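Local coordinates for protein ORF34P2 (Lactococcus phage p2, PDB 2WKD) that binds single-stranded DNA, probably with nanomolar affinity and no sequence specificity, at residues 6-9 and 13-16; 15-18 and 23-26; 30-35 and 77-82; 46-51 and 60-65. The protein carries 2 engineered substitutions. One frame throughout, in Å; residues are numbered along the deposited sequence.

Interaction 1: residues 6-9 and 13-16; sequences VTAQ and KNTR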
# COMPACT_ATOMS: atom_id res chain seq x y z
N VAL A 6 1.04 1.20 6.81
CA VAL A 6 -0.14 1.23 7.68
C VAL A 6 0.21 1.69 9.09
O VAL A 6 1.23 1.28 9.64
CB VAL A 6 -0.88 -0.15 7.75
CG1 VAL A 6 -2.29 0.01 8.37
CG2 VAL A 6 -1.01 -0.76 6.37
N THR A 7 -0.62 2.57 9.64
CA THR A 7 -0.50 3.00 11.02
C THR A 7 -1.69 2.43 11.77
O THR A 7 -2.84 2.60 11.35
CB THR A 7 -0.44 4.55 11.12
OG1 THR A 7 0.64 5.02 10.32
CG2 THR A 7 -0.24 5.03 12.57
N ALA A 8 -1.42 1.74 12.86
CA ALA A 8 -2.47 1.03 13.59
C ALA A 8 -2.03 0.77 15.03
O ALA A 8 -0.83 0.75 15.32
CB ALA A 8 -2.79 -0.28 12.89
N GLN A 9 -3.00 0.58 15.92
CA GLN A 9 -2.70 0.18 17.29
C GLN A 9 -2.59 -1.34 17.36
O GLN A 9 -3.45 -2.05 16.84
CB GLN A 9 -3.76 0.68 18.27
CG GLN A 9 -3.39 0.38 19.74
CD GLN A 9 -4.38 0.94 20.75
OE1 GLN A 9 -5.56 1.11 20.46
NE2 GLN A 9 -3.90 1.23 21.94
N LYS A 13 -7.41 -7.38 19.14
CA LYS A 13 -8.16 -7.61 17.90
C LYS A 13 -7.31 -7.90 16.66
O LYS A 13 -7.77 -8.55 15.73
CB LYS A 13 -9.09 -6.43 17.59
CG LYS A 13 -10.19 -6.22 18.64
CD LYS A 13 -10.85 -4.86 18.50
CE LYS A 13 -11.87 -4.65 19.61
NZ LYS A 13 -12.63 -3.39 19.41
N ASN A 14 -6.07 -7.41 16.64
CA ASN A 14 -5.27 -7.53 15.41
C ASN A 14 -3.86 -8.12 15.59
O ASN A 14 -3.12 -8.27 14.61
CB ASN A 14 -5.22 -6.17 14.70
CG ASN A 14 -4.47 -5.12 15.50
OD1 ASN A 14 -3.93 -5.40 16.57
ND2 ASN A 14 -4.42 -3.90 14.97
N THR A 15 -3.50 -8.46 16.83
CA THR A 15 -2.14 -8.92 17.15
C THR A 15 -2.17 -10.23 17.95
O THR A 15 -2.96 -10.36 18.89
CB THR A 15 -1.35 -7.84 17.92
OG1 THR A 15 -1.37 -6.62 17.18
CG2 THR A 15 0.11 -8.26 18.14
N ARG A 16 -1.31 -11.18 17.57
CA ARG A 16 -1.14 -12.44 18.32
C ARG A 16 0.34 -12.68 18.59
O ARG A 16 1.19 -12.25 17.83
CB ARG A 16 -1.70 -13.63 17.53
CG ARG A 16 -3.21 -13.85 17.69
CD ARG A 16 -3.64 -15.25 17.24
NE ARG A 16 -3.09 -15.63 15.93
CZ ARG A 16 -2.36 -16.71 15.70
NH1 ARG A 16 -2.08 -17.57 16.68
NH2 ARG A 16 -1.90 -16.94 14.47
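The carboxamide of Asn14 is gripped at both ends. Its ND2 donates to the backbone oxygen of Gln9, and its OD1 accepts from Thr15 OG1 and from the backbone N of Asn11. The contact ties the residue just before strand 15-18 to the end of strand 2-9, across a short loop of this OB-type fold. These two strands are the outermost of the sheet within the chain. The bond from Asn14 ND2 to Gln9 O is 2.8 Å long, with an N-H...O angle of 158°. Gln9 O lies close to the plane of the Asn14 amide, 11° out of it. Asn14 ND2 is moderately tilted from the carbonyl plane of Gln9.

Asn14 CG sits between its own backbone N and carbonyl carbon (chi1 66°), which carries the amide across to Gln9. Thr15 OG1 comes to Asn14 OD1 at 2.9 Å from above the plane of that carbonyl. With both amide atoms engaged, the rotation of the group is fixed. This rotation turns ND2 to Gln9 O. Asn14 OD1 is 3.4 Å from Gln9 O, but both are acceptors and do not bond. Ala8 adds little: its CB is 4.5 Å from Asn14 ND2.

The loop is braced further by an Asx turn, in which Asn11 OD1 accepts from Lys13 N. The side chain of Gln9 takes no part in the grip. Its NE2 is bonded to the backbone oxygen of Gly57.

Interaction 2: residues 15-18 and 23-26; sequences TRTV and GDKK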
# COMPACT_ATOMS: atom_id res chain seq x y z
N THR A 15 -3.50 -8.46 16.83
CA THR A 15 -2.14 -8.92 17.15
C THR A 15 -2.17 -10.23 17.95
O THR A 15 -2.96 -10.36 18.89
CB THR A 15 -1.35 -7.84 17.92
OG1 THR A 15 -1.37 -6.62 17.18
CG2 THR A 15 0.11 -8.26 18.14
N ARG A 16 -1.31 -11.18 17.57
CA ARG A 16 -1.14 -12.44 18.32
C ARG A 16 0.34 -12.68 18.59
O ARG A 16 1.19 -12.25 17.83
CB ARG A 16 -1.70 -13.63 17.53
CG ARG A 16 -3.21 -13.85 17.69
CD ARG A 16 -3.64 -15.25 17.24
NE ARG A 16 -3.09 -15.63 15.93
CZ ARG A 16 -2.36 -16.71 15.70
NH1 ARG A 16 -2.08 -17.57 16.68
NH2 ARG A 16 -1.90 -16.94 14.47
N THR A 17 0.64 -13.38 19.69
CA THR A 17 2.01 -13.81 19.97
C THR A 17 2.12 -15.29 19.66
O THR A 17 1.35 -16.10 20.18
CB THR A 17 2.40 -13.51 21.42
OG1 THR A 17 2.37 -12.09 21.61
CG2 THR A 17 3.81 -14.02 21.73
N VAL A 18 3.09 -15.63 18.81
CA VAL A 18 3.30 -17.00 18.33
C VAL A 18 4.72 -17.46 18.61
O VAL A 18 5.63 -16.64 18.72
CB VAL A 18 3.06 -17.11 16.79
CG1 VAL A 18 1.60 -16.87 16.44
CG2 VAL A 18 3.97 -16.15 16.03
N GLY A 23 12.06 -17.57 18.53
CA GLY A 23 11.37 -17.29 19.80
C GLY A 23 10.03 -16.60 19.62
O GLY A 23 9.57 -16.45 18.49
N ASP A 24 9.42 -16.17 20.72
CA ASP A 24 8.14 -15.44 20.70
C ASP A 24 8.19 -14.25 19.74
O ASP A 24 9.09 -13.42 19.83
CB ASP A 24 7.81 -14.89 22.10
CG ASP A 24 7.38 -15.97 23.09
OD1 ASP A 24 7.39 -17.17 22.75
OD2 ASP A 24 7.04 -15.59 24.22
N LYS A 25 7.20 -14.16 18.85
CA LYS A 25 7.02 -12.95 18.05
C LYS A 25 5.58 -12.55 18.04
O LYS A 25 4.69 -13.41 17.96
CB LYS A 25 7.47 -13.15 16.60
CG LYS A 25 8.95 -13.47 16.41
CD LYS A 25 9.83 -12.35 16.92
CE LYS A 25 11.29 -12.59 16.55
NZ LYS A 25 12.12 -11.42 16.95
N LYS A 26 5.37 -11.24 18.12
CA LYS A 26 4.08 -10.65 17.82
C LYS A 26 3.90 -10.59 16.31
O LYS A 26 4.85 -10.26 15.57
CB LYS A 26 3.97 -9.24 18.42
CG LYS A 26 3.73 -9.19 19.92
CD LYS A 26 3.43 -7.76 20.34
CE LYS A 26 3.29 -7.65 21.86
NZ LYS A 26 4.53 -8.04 22.60
O HOH W 1 4.35 -10.80 22.84
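Thr17 places OG1 anti to its carbonyl carbon (chi1 -63°), and Lys26 bends at the last torsion of its chain (chi4 61°). Together these bring the threonine hydroxyl and the lysine ammonium group to one water. The pair belongs to the beta hairpin of strands 15-18 and 25-31. The water lies 2.7 Å from Thr17 OG1 and accepts from Lys26 NZ at 2.8 Å. Lys26 NZ also makes a weak hydrogen bond to the backbone oxygen of Ile54.

Thr17 and Lys26 form an antiparallel non-hydrogen-bonded pair. Next to it, Val18 and Lys25 form the hydrogen-bonded pair. Val18 N donates to Lys25 O, and Lys25 N donates to Val18 O, both at 2.9 Å and nearly straight. CA-H...O contacts flank them, one from Lys26 CA to Arg16 O and another from Asp24 CA to Val18 O.

On the face of Thr17, the aliphatic part of Lys26 lies across Thr15. The methyl CG2 of Thr15 is 4.0 Å from Lys26 CB. The methyl of Thr17 also reaches Asp24 CB. Val18 and Lys25 point to the other face of the sheet. There the Lys25 chain leads off to a salt bridge with Asp52. On the same face, Val18 CG2 lies 3.4 Å from the backbone oxygen of Lys25.

Interaction 3: residues 30-35 and 77-82; sequences VPLFEK and YNFVFP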
# COMPACT_ATOMS: atom_id res chain seq x y z
N VAL A 30 -3.08 -6.20 9.42
CA VAL A 30 -3.60 -4.86 9.10
C VAL A 30 -4.28 -4.79 7.72
O VAL A 30 -3.87 -5.51 6.80
CB VAL A 30 -2.48 -3.76 9.20
CG1 VAL A 30 -1.98 -3.63 10.65
CG2 VAL A 30 -1.31 -4.06 8.24
N PRO A 31 -5.31 -3.93 7.56
CA PRO A 31 -6.02 -3.81 6.27
C PRO A 31 -5.15 -3.11 5.23
O PRO A 31 -4.52 -2.09 5.54
CB PRO A 31 -7.25 -2.95 6.61
CG PRO A 31 -6.81 -2.10 7.76
CD PRO A 31 -5.83 -2.98 8.57
N LEU A 32 -5.09 -3.67 4.03
CA LEU A 32 -4.31 -3.13 2.93
C LEU A 32 -5.01 -2.03 2.12
O LEU A 32 -4.38 -1.38 1.29
CB LEU A 32 -3.86 -4.24 1.99
CG LEU A 32 -3.09 -5.34 2.71
CD1 LEU A 32 -2.73 -6.41 1.70
CD2 LEU A 32 -1.83 -4.81 3.45
N PHE A 33 -6.31 -1.85 2.36
CA PHE A 33 -7.10 -0.79 1.71
C PHE A 33 -8.44 -0.59 2.41
O PHE A 33 -8.77 -1.33 3.33
CB PHE A 33 -7.29 -1.05 0.21
CG PHE A 33 -7.68 -2.46 -0.13
CD1 PHE A 33 -9.02 -2.85 -0.09
CD2 PHE A 33 -6.72 -3.38 -0.54
CE1 PHE A 33 -9.39 -4.15 -0.42
CE2 PHE A 33 -7.07 -4.68 -0.87
CZ PHE A 33 -8.42 -5.08 -0.81
N GLU A 34 -9.19 0.43 1.99
CA GLU A 34 -10.51 0.72 2.57
C GLU A 34 -11.66 0.36 1.61
O GLU A 34 -11.43 0.06 0.43
CB GLU A 34 -10.65 2.21 2.89
CG GLU A 34 -9.47 2.93 3.46
CD GLU A 34 -9.58 4.42 3.20
OE1 GLU A 34 -8.64 5.15 3.55
OE2 GLU A 34 -10.60 4.87 2.62
N LYS A 35 -12.88 0.44 2.13
CA LYS A 35 -14.12 0.22 1.37
C LYS A 35 -15.16 1.28 1.73
O LYS A 35 -14.96 2.05 2.68
CB LYS A 35 -14.67 -1.18 1.65
CG LYS A 35 -15.05 -1.40 3.12
CD LYS A 35 -15.16 -2.87 3.49
CE LYS A 35 -16.60 -3.36 3.52
NZ LYS A 35 -16.65 -4.76 4.06
N TYR A 77 -1.54 -12.36 2.54
CA TYR A 77 -0.68 -11.20 2.26
C TYR A 77 0.33 -10.98 3.36
O TYR A 77 -0.04 -10.76 4.51
CB TYR A 77 -1.54 -9.94 2.06
CG TYR A 77 -2.58 -10.09 0.97
CD1 TYR A 77 -3.87 -10.55 1.25
CD2 TYR A 77 -2.26 -9.79 -0.36
CE1 TYR A 77 -4.82 -10.70 0.24
CE2 TYR A 77 -3.20 -9.93 -1.38
CZ TYR A 77 -4.48 -10.39 -1.07
OH TYR A 77 -5.41 -10.52 -2.05
N ASN A 78 1.62 -11.03 3.02
CA ASN A 78 2.68 -10.80 4.01
C ASN A 78 3.61 -9.66 3.63
O ASN A 78 4.00 -9.55 2.47
CB ASN A 78 3.49 -12.08 4.24
CG ASN A 78 2.64 -13.23 4.79
OD1 ASN A 78 2.10 -13.15 5.90
ND2 ASN A 78 2.53 -14.30 4.02
N PHE A 79 3.97 -8.82 4.60
CA PHE A 79 4.96 -7.77 4.39
C PHE A 79 6.33 -8.42 4.19
O PHE A 79 6.62 -9.43 4.80
CB PHE A 79 5.00 -6.79 5.58
CG PHE A 79 3.90 -5.76 5.54
CD1 PHE A 79 2.60 -6.07 5.97
CD2 PHE A 79 4.15 -4.47 5.06
CE1 PHE A 79 1.58 -5.13 5.92
CE2 PHE A 79 3.13 -3.53 5.00
CZ PHE A 79 1.84 -3.85 5.45
N VAL A 80 7.15 -7.83 3.31
CA VAL A 80 8.50 -8.33 3.03
C VAL A 80 9.52 -7.29 3.49
O VAL A 80 9.43 -6.13 3.07
CB VAL A 80 8.70 -8.63 1.51
CG1 VAL A 80 10.10 -9.19 1.24
CG2 VAL A 80 7.62 -9.57 0.98
N PHE A 81 10.48 -7.71 4.31
CA PHE A 81 11.43 -6.81 4.98
C PHE A 81 10.77 -5.51 5.52
O PHE A 81 11.27 -4.42 5.24
CB PHE A 81 12.59 -6.39 4.04
CG PHE A 81 13.49 -7.52 3.58
CD1 PHE A 81 13.53 -7.88 2.23
CD2 PHE A 81 14.33 -8.18 4.48
CE1 PHE A 81 14.38 -8.91 1.78
CE2 PHE A 81 15.18 -9.21 4.04
CZ PHE A 81 15.20 -9.57 2.69
N PRO A 82 9.65 -5.62 6.28
CA PRO A 82 9.01 -4.36 6.71
C PRO A 82 9.87 -3.52 7.65
O PRO A 82 10.70 -4.07 8.38
CB PRO A 82 7.75 -4.84 7.45
CG PRO A 82 8.10 -6.21 7.93
CD PRO A 82 8.96 -6.80 6.83
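Val30 and Leu32 pack against Phe79 and Tyr77 at a mostly buried place in this OB-type fold. Strand 45-49 runs between the two segments in the sheet: Val30 bonds through its backbone to Gly46 on one side, and Tyr77 and Phe79 bond to Ser47 on the other. No hydrogen bond joins 30-35 to 77-82 directly, and the nearest CA atoms, those of Leu32 and Tyr77, are 8.9 Å apart. The contact therefore bridges over a strand, by side chains alone.

Val30 stands at about a right angle to Phe79. With CG1 anti to the carbonyl carbon (chi1 -65°), Val30 CG2 falls between the backbone N and the carbonyl carbon and touches Phe79 CE1 at 3.9 Å. Leu32 divides its two methyls between the aromatic residues. CD1 goes to Tyr77, where it lies 3.7 Å from CB and also meets CG at the root of the ring. CD2 goes to Phe79, 4.2 Å from CE1. Phe79 CE1 is thus shared by a valine methyl and a leucine methyl. All the methyls approach the rings obliquely.

The same segments reach the dimer interface, where Phe33 stacks edge-to-face with Tyr77 of the second subunit, and Tyr77 does the same with Phe33 of that subunit. Tyr77 therefore has two roles: its ring serves the interface, while its CB and the base of the ring lie against Leu32 CD1.

Interaction 4: residues 46-51 and 60-65; sequences GSAFMP and VTVSGR. Engineered in segment 46-51: Met50 (natural residue Leu).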
# COMPACT_ATOMS: atom_id res chain seq x y z
N GLY A 46 -2.88 -7.71 5.58
CA GLY A 46 -1.49 -8.13 5.54
C GLY A 46 -0.94 -8.35 6.93
O GLY A 46 -1.33 -7.67 7.88
N SER A 47 -0.02 -9.30 7.05
CA SER A 47 0.62 -9.61 8.32
C SER A 47 2.09 -9.22 8.34
O SER A 47 2.77 -9.30 7.32
CB SER A 47 0.47 -11.10 8.63
OG SER A 47 -0.87 -11.49 8.45
N ALA A 48 2.56 -8.81 9.52
CA ALA A 48 3.97 -8.45 9.71
C ALA A 48 4.43 -8.82 11.13
O ALA A 48 3.68 -8.68 12.09
CB ALA A 48 4.18 -6.97 9.47
N PHE A 49 5.68 -9.27 11.23
CA PHE A 49 6.30 -9.52 12.53
C PHE A 49 6.73 -8.21 13.17
O PHE A 49 7.25 -7.32 12.48
CB PHE A 49 7.51 -10.46 12.38
CG PHE A 49 7.14 -11.89 12.07
CD1 PHE A 49 6.88 -12.79 13.11
CD2 PHE A 49 7.07 -12.35 10.76
CE1 PHE A 49 6.55 -14.12 12.84
CE2 PHE A 49 6.73 -13.69 10.49
CZ PHE A 49 6.48 -14.57 11.53
N MSE A 50 6.48 -8.08 14.47
CA MSE A 50 6.84 -6.89 15.23
C MSE A 50 8.21 -7.09 15.86
O MSE A 50 8.53 -8.20 16.28
CB MSE A 50 5.83 -6.64 16.37
CG MSE A 50 4.39 -6.51 15.94
SE MSE A 50 4.01 -4.74 15.16
CE MSE A 50 2.35 -4.45 16.05
N PRO A 51 9.01 -6.01 15.96
CA PRO A 51 10.25 -6.04 16.74
C PRO A 51 9.95 -6.33 18.22
O PRO A 51 8.85 -6.05 18.69
CB PRO A 51 10.84 -4.63 16.58
CG PRO A 51 9.86 -3.82 15.81
CD PRO A 51 8.82 -4.74 15.21
N VAL A 60 1.85 1.69 15.94
CA VAL A 60 2.99 1.43 15.07
C VAL A 60 2.73 1.82 13.63
O VAL A 60 1.58 1.84 13.18
CB VAL A 60 3.41 -0.07 15.09
CG1 VAL A 60 3.93 -0.47 16.47
CG2 VAL A 60 2.23 -0.97 14.65
N THR A 61 3.81 2.10 12.91
CA THR A 61 3.76 2.26 11.48
C THR A 61 4.46 1.07 10.83
O THR A 61 5.65 0.84 11.05
CB THR A 61 4.38 3.61 11.05
OG1 THR A 61 3.54 4.66 11.53
CG2 THR A 61 4.45 3.74 9.55
N VAL A 62 3.71 0.29 10.06
CA VAL A 62 4.29 -0.81 9.28
C VAL A 62 4.38 -0.45 7.80
O VAL A 62 3.36 -0.14 7.15
CB VAL A 62 3.49 -2.10 9.46
CG1 VAL A 62 4.17 -3.24 8.70
CG2 VAL A 62 3.37 -2.43 10.96
N SER A 63 5.61 -0.48 7.27
CA SER A 63 5.88 -0.06 5.90
C SER A 63 6.78 -1.04 5.15
O SER A 63 7.87 -1.37 5.60
CB SER A 63 6.51 1.33 5.89
OG SER A 63 6.58 1.86 4.58
N GLY A 64 6.32 -1.50 3.99
CA GLY A 64 7.16 -2.27 3.09
C GLY A 64 6.39 -2.91 1.97
O GLY A 64 5.17 -2.75 1.87
N ARG A 65 7.10 -3.65 1.13
CA ARG A 65 6.48 -4.44 0.07
C ARG A 65 5.54 -5.45 0.71
O ARG A 65 5.73 -5.83 1.88
CB ARG A 65 7.55 -5.14 -0.76
CG ARG A 65 8.60 -4.15 -1.33
CD ARG A 65 9.96 -4.79 -1.57
NE ARG A 65 9.87 -5.92 -2.48
CZ ARG A 65 10.85 -6.78 -2.72
NH1 ARG A 65 12.02 -6.66 -2.12
NH2 ARG A 65 10.65 -7.79 -3.57
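The backbones at Ala48 and Val62 run 7.7 Å apart, CA to CA, and no hydrogen bond joins the two segments. Strand 77-87 lies between strands 45-49 and 59-68 in the order of the sheet. The contact is therefore made by side chains facing each other inside the OB-type fold.

Two pairs of methyl groups carry it. Ala48 and Val62 both start toward the opposite segment, and Ala48 CB meets Val62 CG1 at 3.8 Å. In Val62 this branch is anti to the backbone N (chi1 -177°), which aims it at the alanine methyl. Further along, the engineered Met50, present as selenomethionine, meets Val60 tip to tip. Its chain bends at the second and third torsions, the second being -77°. The bends bring the terminal CE within 3.8 Å of Val60 CG2.

Met50 also packs on Ile28 of strand 25-31. Val60 and Val62 are held from the other side by backbone bonds to Ala8 and Val6 of strand 2-9. Residues pointing out of this interior have polar partners: Thr61 OG1 bonds to Thr7 OG1, and Ser63 OG to Thr5 OG1.

All four contacting residues are buried, and the contacts across the segments are purely apolar. The pairing therefore rests on methyl packing and the exclusion of water, with no directional bond to set the spacing of the segments.

In the fold
The four contacts share one mixed sheet of an OB-type fold. Interactions 1 and 2 come first along the chain and share Thr15 and Arg16 on strand 15-18, with centres about 13 Å apart. Interactions 3 and 4 are buried, with centres about 8 Å apart. Interaction 4 falls within the span of chain that interaction 3 brings together. Val6 and Ala8 of interaction 1 pack on Val30 of interaction 3 and bond to the 60-65 segment of interaction 4. Interactions 2 and 3 lie about 18 Å apart, on opposite sides of the centre. The sheet thus joins a surface hairpin to an apolar interior, and interactions 1, 3 and 4 also reach the second subunit.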